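Local coordinates for protein putative aminooxidase (Propionibacterium acnes, PDB 2BA9) that isomerises polyunsaturated fatty acid to conjugated linoleic acid and binds flavin-adenine dinucleotide within a fold of the flavin-containing amine oxidoreductase family, at residues A[222-227]-A[241-246]. Numbering follows the deposited sequence.
Sequences RNVDIT and TDWDRE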
loop_
_atom_site.group_PDB
_atom_site.type_symbol
_atom_site.label_atom_id
_atom_site.label_comp_id
_atom_site.label_asym_id
_atom_site.label_seq_id
_atom_site.Cartn_x
_atom_site.Cartn_y
_atom_site.Cartn_z
ATOM N N ARG A 222 14.061 -10.343 -14.502
ATOM C CA ARG A 222 12.660 -10.123 -14.875
ATOM C C ARG A 222 12.116 -11.330 -15.613
ATOM O O ARG A 222 12.859 -12.267 -15.894
ATOM C CB ARG A 222 12.559 -8.881 -15.746
ATOM C CG ARG A 222 13.268 -7.702 -15.118
ATOM C CD ARG A 222 12.863 -6.392 -15.731
ATOM N NE ARG A 222 13.803 -5.351 -15.352
ATOM C CZ ARG A 222 13.697 -4.075 -15.695
ATOM N NH1 ARG A 222 12.700 -3.669 -16.467
ATOM N NH2 ARG A 222 14.615 -3.206 -15.289
ATOM N N ASN A 223 10.822 -11.305 -15.919
ATOM C CA ASN A 223 10.178 -12.364 -16.695
ATOM C C ASN A 223 10.436 -13.774 -16.158
ATOM O O ASN A 223 10.475 -14.746 -16.923
ATOM C CB ASN A 223 10.603 -12.254 -18.161
ATOM C CG ASN A 223 10.286 -10.902 -18.729
ATOM O OD1 ASN A 223 9.120 -10.584 -18.958
ATOM N ND2 ASN A 223 11.309 -10.072 -18.907
ATOM N N VAL A 224 10.593 -13.872 -14.840
ATOM C CA VAL A 224 10.865 -15.139 -14.183
ATOM C C VAL A 224 9.565 -15.767 -13.685
ATOM O O VAL A 224 8.950 -15.288 -12.730
ATOM C CB VAL A 224 11.879 -14.969 -13.037
ATOM C CG1 VAL A 224 12.126 -16.300 -12.305
ATOM C CG2 VAL A 224 13.199 -14.403 -13.585
ATOM N N ASP A 225 9.180 -16.853 -14.355
ATOM C CA ASP A 225 7.958 -17.604 -14.085
ATOM C C ASP A 225 8.318 -18.760 -13.168
ATOM O O ASP A 225 8.664 -19.838 -13.636
ATOM C CB ASP A 225 7.381 -18.124 -15.421
ATOM C CG ASP A 225 5.994 -18.761 -15.286
ATOM O OD1 ASP A 225 5.481 -18.914 -14.154
ATOM O OD2 ASP A 225 5.414 -19.112 -16.338
ATOM N N ILE A 226 8.266 -18.501 -11.864
ATOM C CA ILE A 226 8.525 -19.500 -10.831
ATOM C C ILE A 226 7.355 -20.475 -10.730
ATOM O O ILE A 226 6.238 -20.078 -10.397
ATOM C CB ILE A 226 8.699 -18.851 -9.432
ATOM C CG1 ILE A 226 9.915 -17.918 -9.402
ATOM C CG2 ILE A 226 8.806 -19.931 -8.354
ATOM C CD1 ILE A 226 10.007 -17.071 -8.145
ATOM N N THR A 227 7.626 -21.749 -10.999
ATOM C CA THR A 227 6.593 -22.776 -10.985
ATOM C C THR A 227 6.614 -23.625 -9.723
ATOM O O THR A 227 5.601 -24.244 -9.384
ATOM C CB THR A 227 6.730 -23.679 -12.204
ATOM O OG1 THR A 227 8.001 -24.335 -12.159
ATOM C CG2 THR A 227 6.616 -22.851 -13.493
ATOM N N THR A 241 10.568 -21.648 -15.501
ATOM C CA THR A 241 10.338 -22.164 -16.839
ATOM C C THR A 241 11.659 -22.403 -17.589
ATOM O O THR A 241 11.767 -23.335 -18.395
ATOM C CB THR A 241 9.401 -21.218 -17.623
ATOM O OG1 THR A 241 9.738 -19.853 -17.341
ATOM C CG2 THR A 241 7.941 -21.464 -17.217
ATOM N N ASP A 242 12.658 -21.579 -17.288
ATOM C CA ASP A 242 13.961 -21.623 -17.959
ATOM C C ASP A 242 15.029 -22.401 -17.175
ATOM O O ASP A 242 16.019 -22.848 -17.750
ATOM C CB ASP A 242 14.479 -20.193 -18.198
ATOM C CG ASP A 242 13.467 -19.300 -18.895
ATOM O OD1 ASP A 242 12.707 -19.797 -19.753
ATOM O OD2 ASP A 242 13.436 -18.090 -18.582
ATOM N N TRP A 243 14.854 -22.536 -15.868
ATOM C CA TRP A 243 15.872 -23.165 -15.029
ATOM C C TRP A 243 15.329 -23.516 -13.658
ATOM O O TRP A 243 14.268 -23.041 -13.255
ATOM C CB TRP A 243 17.077 -22.228 -14.861
ATOM C CG TRP A 243 16.725 -20.808 -14.471
ATOM C CD1 TRP A 243 16.629 -19.734 -15.306
ATOM C CD2 TRP A 243 16.442 -20.313 -13.151
ATOM N NE1 TRP A 243 16.292 -18.605 -14.595
ATOM C CE2 TRP A 243 16.178 -18.932 -13.270
ATOM C CE3 TRP A 243 16.382 -20.902 -11.884
ATOM C CZ2 TRP A 243 15.859 -18.132 -12.172
ATOM C CZ3 TRP A 243 16.065 -20.103 -10.793
ATOM C CH2 TRP A 243 15.810 -18.739 -10.943
ATOM N N ASP A 244 16.073 -24.350 -12.945
ATOM C CA ASP A 244 15.821 -24.578 -11.532
ATOM C C ASP A 244 17.148 -24.464 -10.778
ATOM O O ASP A 244 18.166 -25.032 -11.202
ATOM C CB ASP A 244 15.132 -25.928 -11.296
ATOM C CG ASP A 244 15.891 -27.088 -11.889
ATOM O OD1 ASP A 244 15.317 -27.838 -12.715
ATOM O OD2 ASP A 244 17.072 -27.258 -11.523
ATOM N N ARG A 245 17.138 -23.709 -9.678
ATOM C CA ARG A 245 18.374 -23.372 -8.967
ATOM C C ARG A 245 18.241 -23.369 -7.462
ATOM O O ARG A 245 17.150 -23.197 -6.917
ATOM C CB ARG A 245 18.889 -22.014 -9.416
ATOM C CG ARG A 245 19.579 -22.057 -10.763
ATOM C CD ARG A 245 19.859 -20.670 -11.254
ATOM N NE ARG A 245 20.105 -20.680 -12.688
ATOM C CZ ARG A 245 19.950 -19.633 -13.499
ATOM N NH1 ARG A 245 19.539 -18.454 -13.034
ATOM N NH2 ARG A 245 20.202 -19.777 -14.796
ATOM N N GLU A 246 19.385 -23.536 -6.807
ATOM C CA GLU A 246 19.453 -23.688 -5.365
ATOM C C GLU A 246 19.940 -22.400 -4.716
ATOM O O GLU A 246 20.918 -21.796 -5.173
ATOM C CB GLU A 246 20.410 -24.824 -5.028
ATOM C CG GLU A 246 20.415 -25.260 -3.578
ATOM C CD GLU A 246 21.517 -26.252 -3.307
ATOM O OE1 GLU A 246 21.651 -27.212 -4.092
ATOM O OE2 GLU A 246 22.260 -26.070 -2.326
#
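Asp225 and Thr241 meet beside strands 226-230 and 236-240, at one end of a three-stranded antiparallel beta-meander whose third strand, 244-247, follows the turn through Asp242 and Trp243. A single backbone hydrogen bond links the segments, from Thr241 N to Asp225 O; at 3.2 Å and an N-H...O angle of 124° it is weak and bent. Thr227 and His239 of the middle strand are joined by backbone hydrogen bonding, and the Thr241-Asp225 bond carries this antiparallel pairing one step outward.

Side-chain packing around this bond is mostly the work of Thr241. Its OG1 lies 3.5 Å from Asp225 CB. The Asp225 side chain crosses that of Thr241 at about a right angle, and its chi1 of -172°, which swings the carboxylate away from the backbone N, brings OD2 to 3.6 Å from the Thr241 methyl CG2. On the strand side, the Thr227 methyl CG2 stands 4.2 Å from Thr241 CG2, and Thr227 OG1 is hydrogen-bonded to His239 O.

The apolar part lies toward strand 33-36 of the parallel sheet, where Val224 and Trp243 both touch Leu36; Val224 is buried there and Trp243 only partly covered. Val224, whose side chain is about 6 Å from the bound FAD, sends CG1 obliquely to the benzo part of the indole, 4.2 Å from Trp243 CZ2.

Within 241-246, the guanidinium of Arg245 lies face to face over the Trp243 indole, the two planes within roughly 5° of parallel, with Arg245 NH1 3.4 Å above the ring plane and Trp243 CG over the centre of the guanidinium.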